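Local coordinates for FEZ-1 protein (Fluoribacter gormanii, PDB 5WCK) that probably hydrolyses beta-lactam antibiotics as a monomeric subclass B3 metallo-beta-lactamase that carries two zinc ions in its active site, at residues S27-T32 and L57-S62; G131-L136 and V140-L145; C153-M158 and K201-M206. The protein carries 2 engineered substitutions. All coordinates share one frame; numbering follows the deposited sequence.

Contact 1: residues S27-T32 and L57-S62. With SO4 (sulfate ion), chain E.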
loop_
_atom_site.group_PDB
_atom_site.type_symbol
_atom_site.label_atom_id
_atom_site.label_comp_id
_atom_site.label_asym_id
_atom_site.label_seq_id
_atom_site.Cartn_x
_atom_site.Cartn_y
_atom_site.Cartn_z
ATOM N N SER A 27 -3.472 -3.270 5.749
ATOM C CA SER A 27 -2.806 -4.481 5.278
ATOM C C SER A 27 -3.855 -5.404 4.671
ATOM O O SER A 27 -5.029 -5.406 5.093
ATOM C CB SER A 27 -2.074 -5.196 6.387
ATOM O OG SER A 27 -1.031 -4.390 6.885
ATOM N N TYR A 28 -3.426 -6.197 3.683
ATOM C CA TYR A 28 -4.327 -6.982 2.877
ATOM C C TYR A 28 -3.800 -8.410 2.768
ATOM O O TYR A 28 -2.593 -8.631 2.669
ATOM C CB TYR A 28 -4.483 -6.356 1.484
ATOM C CG TYR A 28 -4.966 -4.930 1.540
ATOM C CD1 TYR A 28 -6.322 -4.653 1.613
ATOM C CD2 TYR A 28 -4.087 -3.868 1.641
ATOM C CE1 TYR A 28 -6.780 -3.350 1.745
ATOM C CE2 TYR A 28 -4.523 -2.558 1.754
ATOM C CZ TYR A 28 -5.886 -2.293 1.803
ATOM O OH TYR A 28 -6.397 -1.025 1.908
ATOM N N LEU A 29 -4.716 -9.372 2.788
ATOM C CA LEU A 29 -4.399 -10.787 2.638
ATOM C C LEU A 29 -5.134 -11.313 1.411
ATOM O O LEU A 29 -6.342 -11.140 1.290
ATOM C CB LEU A 29 -4.833 -11.580 3.879
ATOM C CG LEU A 29 -4.342 -13.025 3.922
ATOM C CD1 LEU A 29 -2.864 -13.092 4.284
ATOM C CD2 LEU A 29 -5.164 -13.867 4.884
ATOM N N ILE A 30 -4.382 -11.933 0.498
ATOM C CA ILE A 30 -4.969 -12.551 -0.693
ATOM C C ILE A 30 -4.779 -14.055 -0.491
ATOM O O ILE A 30 -3.655 -14.523 -0.357
ATOM C CB ILE A 30 -4.333 -12.033 -1.997
ATOM C CG1 ILE A 30 -4.570 -10.539 -2.230
ATOM C CG2 ILE A 30 -4.881 -12.810 -3.179
ATOM C CD1 ILE A 30 -3.656 -9.609 -1.519
ATOM N N VAL A 31 -5.892 -14.791 -0.485
ATOM C CA VAL A 31 -5.916 -16.203 -0.099
ATOM C C VAL A 31 -6.096 -17.042 -1.368
ATOM O O VAL A 31 -7.070 -16.855 -2.101
ATOM C CB VAL A 31 -7.032 -16.484 0.917
ATOM C CG1 VAL A 31 -7.154 -17.974 1.201
ATOM C CG2 VAL A 31 -6.795 -15.711 2.201
ATOM N N THR A 32 -5.159 -17.966 -1.591
ATOM C CA THR A 32 -5.166 -18.827 -2.781
ATOM C C THR A 32 -4.976 -20.274 -2.363
ATOM O O THR A 32 -4.490 -20.578 -1.277
ATOM C CB THR A 32 -4.099 -18.446 -3.817
ATOM O OG1 THR A 32 -2.878 -19.138 -3.532
ATOM C CG2 THR A 32 -3.836 -16.955 -3.876
ATOM N N LEU A 57 -9.556 -14.937 10.844
ATOM C CA LEU A 57 -10.267 -15.258 9.621
ATOM C C LEU A 57 -10.239 -16.760 9.330
ATOM O O LEU A 57 -10.886 -17.177 8.381
ATOM C CB LEU A 57 -9.655 -14.497 8.436
ATOM C CG LEU A 57 -9.858 -12.986 8.438
ATOM C CD1 LEU A 57 -8.981 -12.342 7.372
ATOM C CD2 LEU A 57 -11.320 -12.616 8.233
ATOM N N GLY A 58 -9.457 -17.528 10.096
ATOM C CA GLY A 58 -9.376 -18.981 9.913
ATOM C C GLY A 58 -8.237 -19.428 9.022
ATOM O O GLY A 58 -8.179 -20.591 8.651
ATOM N N PHE A 59 -7.316 -18.514 8.693
ATOM C CA PHE A 59 -6.170 -18.807 7.872
ATOM C C PHE A 59 -4.935 -19.027 8.752
ATOM O O PHE A 59 -4.949 -18.776 9.965
ATOM C CB PHE A 59 -5.993 -17.685 6.844
ATOM C CG PHE A 59 -7.213 -17.463 5.994
ATOM C CD1 PHE A 59 -7.754 -18.495 5.250
ATOM C CD2 PHE A 59 -7.864 -16.234 5.968
ATOM C CE1 PHE A 59 -8.884 -18.303 4.478
ATOM C CE2 PHE A 59 -9.012 -16.048 5.219
ATOM C CZ PHE A 59 -9.529 -17.086 4.475
ATOM N N LYS A 60 -3.867 -19.527 8.140
ATOM C CA LYS A 60 -2.643 -19.825 8.840
ATOM C C LYS A 60 -1.602 -18.762 8.515
ATOM O O LYS A 60 -1.331 -18.484 7.350
ATOM C CB LYS A 60 -2.090 -21.202 8.466
ATOM C CG LYS A 60 -2.946 -22.397 8.858
ATOM C CD LYS A 60 -2.258 -23.724 8.618
ATOM C CE LYS A 60 -3.153 -24.899 8.951
ATOM N NZ LYS A 60 -2.532 -26.183 8.553
ATOM N N PHE A 61 -0.955 -18.228 9.556
ATOM C CA PHE A 61 0.117 -17.279 9.347
ATOM C C PHE A 61 1.254 -17.948 8.569
ATOM O O PHE A 61 1.875 -17.318 7.689
ATOM C CB PHE A 61 0.567 -16.730 10.700
ATOM C CG PHE A 61 1.487 -15.542 10.657
ATOM C CD1 PHE A 61 1.193 -14.437 9.880
ATOM C CD2 PHE A 61 2.622 -15.503 11.463
ATOM C CE1 PHE A 61 2.028 -13.336 9.874
ATOM C CE2 PHE A 61 3.439 -14.383 11.489
ATOM C CZ PHE A 61 3.147 -13.305 10.676
ATOM N N SER A 62 1.493 -19.243 8.853
ATOM C CA SER A 62 2.547 -20.021 8.220
ATOM C C SER A 62 2.294 -20.201 6.720
ATOM O O SER A 62 3.205 -20.591 6.011
ATOM C CB SER A 62 2.695 -21.386 8.898
ATOM O OG SER A 62 1.498 -22.133 8.800
HETATM S S SO4 E . -0.303 -20.429 12.391
HETATM O O1 SO4 E . 0.058 -20.005 13.771
HETATM O O2 SO4 E . -0.612 -21.883 12.377
HETATM O O3 SO4 E . -1.516 -19.750 11.976
HETATM O O4 SO4 E . 0.854 -20.231 11.514
#
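Phe59 lays one face of its ring against Val31 and brings a ring corner up to Leu29, a worked example of a single aromatic side chain fastening a loop to a strand. Read outward from CB, the side chain first swings CG away from its own carbonyl carbon (chi1 -56°), which turns the ring toward strand 28-32. Beyond CG the ring divides. On one side CD2 meets Leu29 CD2 at 3.8 Å, in an oblique approach, and CE2 lies under Val31 CG2 at 3.8 Å; on the other, CD1 and CE1 lie 4.1 and 3.7 Å from Val31 CG1. At the tip, CZ also meets Val31 CG2, the methyl that sits almost over the ring centre, 3.8 Å from the centroid and 11° off the normal: a CH-pi contact. The opposite face carries Leu57 O, displaced toward the rim, and Ile54 of helix 47-56 and the edge-to-face ring of Tyr18 add to the packing.

The helix ends in a Schellman motif at Gly58, whose positive phi lets the chain turn so that Phe59 faces strand 28-32. Further along, Phe61 N bonds to O3 and Ser62 N to O4 of a sulfate ion, each at 2.9 Å; Lys55 also holds this ion, probably from the crystallisation liquor. With no hydrogen bond crossing between 27-32 and 57-62, dispersion and ring shape carry this junction, while the N-H groups of Phe61 and Ser62 are spent on the sulfate.

Contact 2: residues G131-L136 and V140-L145. With SO4 (sulfate ion), chain I.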
loop_
_atom_site.group_PDB
_atom_site.type_symbol
_atom_site.label_atom_id
_atom_site.label_comp_id
_atom_site.label_asym_id
_atom_site.label_seq_id
_atom_site.Cartn_x
_atom_site.Cartn_y
_atom_site.Cartn_z
ATOM N N GLY A 131 4.461 -2.625 -14.051
ATOM C CA GLY A 131 3.584 -3.473 -14.848
ATOM C C GLY A 131 3.817 -4.972 -14.622
ATOM O O GLY A 131 3.096 -5.811 -15.199
ATOM N N GLU A 132 4.759 -5.336 -13.740
ATOM C CA GLU A 132 5.078 -6.748 -13.495
ATOM C C GLU A 132 3.980 -7.414 -12.656
ATOM O O GLU A 132 3.387 -6.806 -11.779
ATOM C CB GLU A 132 6.407 -6.890 -12.761
ATOM C CG GLU A 132 6.909 -8.304 -12.669
ATOM C CD GLU A 132 8.367 -8.421 -12.296
ATOM O OE1 GLU A 132 8.880 -9.561 -12.299
ATOM O OE2 GLU A 132 8.976 -7.399 -12.011
ATOM N N ARG A 133 3.700 -8.686 -12.959
ATOM C CA ARG A 133 2.674 -9.442 -12.235
ATOM C C ARG A 133 3.295 -10.227 -11.074
ATOM O O ARG A 133 4.442 -10.689 -11.131
ATOM C CB ARG A 133 1.906 -10.310 -13.244
ATOM C CG ARG A 133 1.122 -9.446 -14.222
ATOM C CD ARG A 133 0.311 -10.114 -15.302
ATOM N NE ARG A 133 0.911 -11.257 -15.932
ATOM C CZ ARG A 133 0.188 -12.168 -16.578
ATOM N NH1 ARG A 133 0.728 -13.314 -16.948
ATOM N NH2 ARG A 133 -1.097 -11.944 -16.810
ATOM N N VAL A 134 2.490 -10.392 -10.020
ATOM C CA VAL A 134 2.767 -11.288 -8.922
ATOM C C VAL A 134 1.620 -12.297 -8.910
ATOM O O VAL A 134 0.440 -11.919 -8.749
ATOM C CB VAL A 134 2.891 -10.558 -7.577
ATOM C CG1 VAL A 134 2.996 -11.538 -6.404
ATOM C CG2 VAL A 134 4.056 -9.579 -7.582
ATOM N N GLU A 135 1.972 -13.571 -9.121
ATOM C CA GLU A 135 0.978 -14.615 -9.381
ATOM C C GLU A 135 1.137 -15.718 -8.326
ATOM O O GLU A 135 2.254 -16.153 -8.029
ATOM C CB GLU A 135 1.176 -15.199 -10.786
ATOM C CG GLU A 135 1.062 -14.185 -11.934
ATOM C CD GLU A 135 1.276 -14.748 -13.340
ATOM O OE1 GLU A 135 0.352 -15.395 -13.870
ATOM O OE2 GLU A 135 2.383 -14.563 -13.909
ATOM N N LEU A 136 0.022 -16.177 -7.748
ATOM C CA LEU A 136 0.036 -17.299 -6.836
ATOM C C LEU A 136 -1.315 -17.994 -6.902
ATOM O O LEU A 136 -2.355 -17.346 -6.755
ATOM C CB LEU A 136 0.318 -16.832 -5.402
ATOM C CG LEU A 136 0.457 -17.909 -4.329
ATOM C CD1 LEU A 136 1.660 -18.810 -4.566
ATOM C CD2 LEU A 136 0.528 -17.300 -2.946
ATOM N N VAL A 140 -3.741 -13.087 -9.767
ATOM C CA VAL A 140 -2.766 -12.244 -10.473
ATOM C C VAL A 140 -2.892 -10.810 -9.950
ATOM O O VAL A 140 -3.952 -10.172 -10.165
ATOM C CB VAL A 140 -2.993 -12.266 -11.992
ATOM C CG1 VAL A 140 -1.993 -11.357 -12.707
ATOM C CG2 VAL A 140 -2.947 -13.685 -12.551
ATOM N N LEU A 141 -1.830 -10.310 -9.303
ATOM C CA LEU A 141 -1.722 -8.907 -8.874
ATOM C C LEU A 141 -0.781 -8.218 -9.863
ATOM O O LEU A 141 0.166 -8.845 -10.354
ATOM C CB LEU A 141 -1.136 -8.803 -7.459
ATOM C CG LEU A 141 -2.132 -8.915 -6.311
ATOM C CD1 LEU A 141 -2.932 -10.188 -6.397
ATOM C CD2 LEU A 141 -1.413 -8.860 -4.965
ATOM N N THR A 142 -1.019 -6.938 -10.133
ATOM C CA THR A 142 -0.143 -6.162 -10.997
ATOM C C THR A 142 0.428 -4.974 -10.227
ATOM O O THR A 142 -0.326 -4.233 -9.546
ATOM C CB THR A 142 -0.845 -5.676 -12.269
ATOM O OG1 THR A 142 -1.326 -6.786 -13.054
ATOM C CG2 THR A 142 0.104 -4.871 -13.129
ATOM N N ALA A 143 1.754 -4.812 -10.314
ATOM C CA ALA A 143 2.477 -3.714 -9.682
ATOM C C ALA A 143 2.542 -2.528 -10.647
ATOM O O ALA A 143 3.107 -2.636 -11.736
ATOM C CB ALA A 143 3.860 -4.158 -9.312
ATOM N N HIS A 144 1.937 -1.406 -10.265
ATOM C CA HIS A 144 2.016 -0.187 -11.051
ATOM C C HIS A 144 2.918 0.805 -10.331
ATOM O O HIS A 144 2.657 1.158 -9.187
ATOM C CB HIS A 144 0.648 0.445 -11.301
ATOM C CG HIS A 144 -0.313 -0.470 -11.972
ATOM N ND1 HIS A 144 -0.504 -0.484 -13.336
ATOM C CD2 HIS A 144 -1.116 -1.428 -11.456
ATOM C CE1 HIS A 144 -1.439 -1.382 -13.620
ATOM N NE2 HIS A 144 -1.815 -1.969 -12.499
ATOM N N LEU A 145 3.966 1.254 -11.022
ATOM C CA LEU A 145 4.824 2.282 -10.476
ATOM C C LEU A 145 4.074 3.619 -10.531
ATOM O O LEU A 145 3.779 4.141 -11.622
ATOM C CB LEU A 145 6.134 2.317 -11.268
ATOM C CG LEU A 145 7.174 3.339 -10.828
ATOM C CD1 LEU A 145 7.579 3.170 -9.394
ATOM C CD2 LEU A 145 8.392 3.261 -11.732
HETATM S S SO4 I . 5.568 -10.335 -16.112
HETATM O O1 SO4 I . 6.073 -11.099 -14.948
HETATM O O2 SO4 I . 4.422 -9.503 -15.675
HETATM O O3 SO4 I . 6.628 -9.408 -16.561
HETATM O O4 SO4 I . 5.217 -11.276 -17.186
#
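Val134 and Leu141 form the close-knit centre of this pairing, a hydrogen-bonded antiparallel pair. Val134 N reaches Leu141 O at 2.8 Å and Leu141 N returns to Val134 O at the same length. Two residues farther along each strand, past the non-hydrogen-bonded pair Arg133 and Thr142, Ala143 N meets Glu132 O at 3.0 Å in a nearly straight bond (176°), while Gly131, at positive phi, closes the row with its N 2.7 Å from Ala143 O. The side chains of Val134 and Leu141 enter the protein interior, where Ile66 and Leu68 of strand 64-68 receive them.

The other face is looser and more open to solvent. There Arg133 passes obliquely across Val140: an extended chi2 (179°) brings CD to 3.7 Å from CG1, and the bend at chi3 (-40°) then turns the guanidinium. Glu135 runs alongside the other methyl, its OE1 3.9 Å from Val140 CG2. Arg133 and Glu135 are linked by charge alone, over a long separation. On the outer edge of the strand, Arg133 N binds a sulfate oxygen, O2, at 2.9 Å, and a glycerol bonds to Arg133 O and Glu135 N. Strands 133-136 and 139-145 thus make a beta hairpin at the margin of the second sheet in the alpha-beta/beta-alpha sandwich of metallo-beta-lactamases.

Contact 3: residues C153-M158 and K201-M206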
loop_
_atom_site.group_PDB
_atom_site.type_symbol
_atom_site.label_atom_id
_atom_site.label_comp_id
_atom_site.label_asym_id
_atom_site.label_seq_id
_atom_site.Cartn_x
_atom_site.Cartn_y
_atom_site.Cartn_z
ATOM N N CYS A 153 7.029 3.890 -5.149
ATOM C CA CYS A 153 5.682 3.677 -4.637
ATOM C C CYS A 153 4.880 2.864 -5.650
ATOM O O CYS A 153 4.913 3.160 -6.868
ATOM C CB CYS A 153 5.004 5.014 -4.399
ATOM S SG CYS A 153 3.344 4.797 -3.717
ATOM N N THR A 154 4.192 1.842 -5.129
ATOM C CA THR A 154 3.503 0.831 -5.925
ATOM C C THR A 154 2.007 0.916 -5.630
ATOM O O THR A 154 1.600 0.809 -4.494
ATOM C CB THR A 154 4.043 -0.575 -5.646
ATOM O OG1 THR A 154 5.457 -0.543 -5.880
ATOM C CG2 THR A 154 3.388 -1.648 -6.498
ATOM N N THR A 155 1.224 1.029 -6.701
ATOM C CA THR A 155 -0.214 0.870 -6.651
ATOM C C THR A 155 -0.517 -0.539 -7.164
ATOM O O THR A 155 -0.179 -0.881 -8.300
ATOM C CB THR A 155 -0.898 1.951 -7.486
ATOM O OG1 THR A 155 -0.719 3.197 -6.801
ATOM C CG2 THR A 155 -2.383 1.697 -7.655
ATOM N N TRP A 156 -1.136 -1.348 -6.316
ATOM C CA TRP A 156 -1.394 -2.757 -6.597
ATOM C C TRP A 156 -2.807 -2.912 -7.154
ATOM O O TRP A 156 -3.727 -2.368 -6.580
ATOM C CB TRP A 156 -1.205 -3.599 -5.324
ATOM C CG TRP A 156 0.226 -3.794 -4.910
ATOM C CD1 TRP A 156 0.922 -3.184 -3.903
ATOM C CD2 TRP A 156 1.145 -4.678 -5.552
ATOM N NE1 TRP A 156 2.228 -3.614 -3.890
ATOM C CE2 TRP A 156 2.381 -4.559 -4.876
ATOM C CE3 TRP A 156 1.020 -5.570 -6.615
ATOM C CZ2 TRP A 156 3.487 -5.307 -5.278
ATOM C CZ3 TRP A 156 2.110 -6.318 -6.990
ATOM C CH2 TRP A 156 3.329 -6.169 -6.335
ATOM N N THR A 157 -2.963 -3.668 -8.244
ATOM C CA THR A 157 -4.289 -3.919 -8.787
ATOM C C THR A 157 -4.522 -5.419 -8.958
ATOM O O THR A 157 -3.593 -6.209 -9.150
ATOM C CB THR A 157 -4.517 -3.153 -10.095
ATOM O OG1 THR A 157 -3.636 -3.679 -11.092
ATOM C CG2 THR A 157 -4.343 -1.655 -9.940
ATOM N N MET A 158 -5.804 -5.786 -8.851
ATOM C CA MET A 158 -6.232 -7.140 -9.170
ATOM C C MET A 158 -7.710 -7.110 -9.548
ATOM O O MET A 158 -8.411 -6.186 -9.196
ATOM C CB MET A 158 -6.017 -8.115 -8.012
ATOM C CG MET A 158 -6.801 -7.747 -6.783
ATOM S SD MET A 158 -6.397 -8.676 -5.278
ATOM C CE MET A 158 -6.759 -10.339 -5.827
ATOM N N LYS A 201 -1.217 11.084 -14.059
ATOM C CA LYS A 201 -1.687 10.653 -15.376
ATOM C C LYS A 201 -2.141 9.185 -15.324
ATOM O O LYS A 201 -3.214 8.839 -15.863
ATOM C CB LYS A 201 -0.603 10.884 -16.427
ATOM C CG LYS A 201 -0.993 10.427 -17.814
ATOM C CD LYS A 201 0.092 10.722 -18.823
ATOM C CE LYS A 201 -0.301 10.304 -20.231
ATOM N NZ LYS A 201 0.805 10.566 -21.186
ATOM N N VAL A 202 -1.322 8.307 -14.727
ATOM C CA VAL A 202 -1.624 6.860 -14.630
ATOM C C VAL A 202 -2.925 6.654 -13.848
ATOM O O VAL A 202 -3.822 5.916 -14.291
ATOM C CB VAL A 202 -0.462 6.094 -13.969
ATOM C CG1 VAL A 202 -0.839 4.693 -13.484
ATOM C CG2 VAL A 202 0.739 6.058 -14.905
ATOM N N LEU A 203 -3.027 7.278 -12.674
ATOM C CA LEU A 203 -4.179 7.009 -11.810
ATOM C C LEU A 203 -5.485 7.598 -12.383
ATOM O O LEU A 203 -6.573 6.974 -12.250
ATOM C CB LEU A 203 -3.872 7.548 -10.412
ATOM C CG LEU A 203 -2.852 6.732 -9.637
ATOM C CD1 LEU A 203 -2.446 7.503 -8.398
ATOM C CD2 LEU A 203 -3.361 5.341 -9.271
ATOM N N GLU A 204 -5.405 8.769 -13.021
ATOM C CA GLU A 204 -6.599 9.395 -13.639
ATOM C C GLU A 204 -7.173 8.519 -14.754
ATOM O O GLU A 204 -8.368 8.598 -15.026
ATOM C CB GLU A 204 -6.305 10.795 -14.148
ATOM C CG GLU A 204 -6.063 11.793 -13.030
ATOM C CD GLU A 204 -6.312 13.247 -13.387
ATOM O OE1 GLU A 204 -6.400 13.557 -14.589
ATOM O OE2 GLU A 204 -6.378 14.071 -12.459
ATOM N N SER A 205 -6.354 7.695 -15.391
ATOM C CA SER A 205 -6.849 6.920 -16.525
ATOM C C SER A 205 -7.085 5.455 -16.140
ATOM O O SER A 205 -7.404 4.654 -16.994
ATOM C CB SER A 205 -5.951 7.080 -17.708
ATOM O OG SER A 205 -4.663 6.649 -17.396
ATOM N N MET A 206 -6.961 5.125 -14.839
ATOM C CA MET A 206 -7.010 3.738 -14.327
ATOM C C MET A 206 -8.447 3.383 -13.915
ATOM O O MET A 206 -9.072 4.086 -13.113
ATOM C CB MET A 206 -6.119 3.558 -13.085
ATOM C CG MET A 206 -5.999 2.138 -12.589
ATOM S SD MET A 206 -4.801 1.980 -11.222
ATOM C CE MET A 206 -3.282 2.012 -12.166
#
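Thr157 and Met206 meet tip to tip, CG2 against SD at 3.9 Å, and beside them Thr155 CG2 touches Leu203 CD2 at 4.1 Å. The same Thr155 methyl lies 4.3 Å from Met206 SD, which makes the sulfur the middle of a small apolar patch. Extended chi1 and chi2 torsions (-174° and 174°) carry SD out to the threonine methyls, and the bend at chi3 then swings only the terminal methyl CE. Each threonine here is two-sided: its methyl faces the helix end and the residue that follows it, its hydroxyl the strand's surroundings. In Thr157 the hydroxyl lies between the backbone N and the carbonyl carbon (chi1 66°), bonded to His144 NE2, and CG2 is left to face the methionine. Thr155 OG1 is taken up by Thr146 OG1 and Gly173 N.

Strand 154-162 belongs to the second sheet of the alpha-beta/beta-alpha sandwich, and the contact is one place where helix 192-204 packs on the outer face of that sheet. Trp156, between the two threonines in sequence, turns to the inner side instead, its NE1 bonded to Ile69 O and one ring face met by Thr154 CG2 3.4 Å above the plane.

Around this first shell, Val170 of the adjoining strand 165-172 touches Thr155, Thr157 and Met206 alike. Leu203 is backed by Ile175 and by Ile246 of helix 239-262. The position of Met206 depends on the helix end: Met206 N still bonds to Leu203 O at 3.2 Å although Ser205 has already left helical angles, and the chain then carries the methionine back toward the sheet. At the upstream end of the strand, Cys153 touches the zinc ligand His71, whose side chain lies about 8 Å from that of Thr155.

Contact 3 is the buried one of the three, whereas contacts 1 and 2 are partly buried and each has a bound sulfate at its outer side. Only contact 2 is held by backbone hydrogen bonds, as befits neighbouring strands; the other two are side-chain packing of a loop or helix end on a strand. Contacts 2 and 3 share the second sheet, joined where Thr142 N lies 2.8 Å from Thr157 O, a probable hydrogen bond, and where Ala143 CB packs on Trp156 CZ3. Contact 1 joins a strand of the first sheet to a loop, yet Ile30, on the strand face turned from Phe59, crosses the sandwich to Leu141 of contact 2 and Met158 of contact 3.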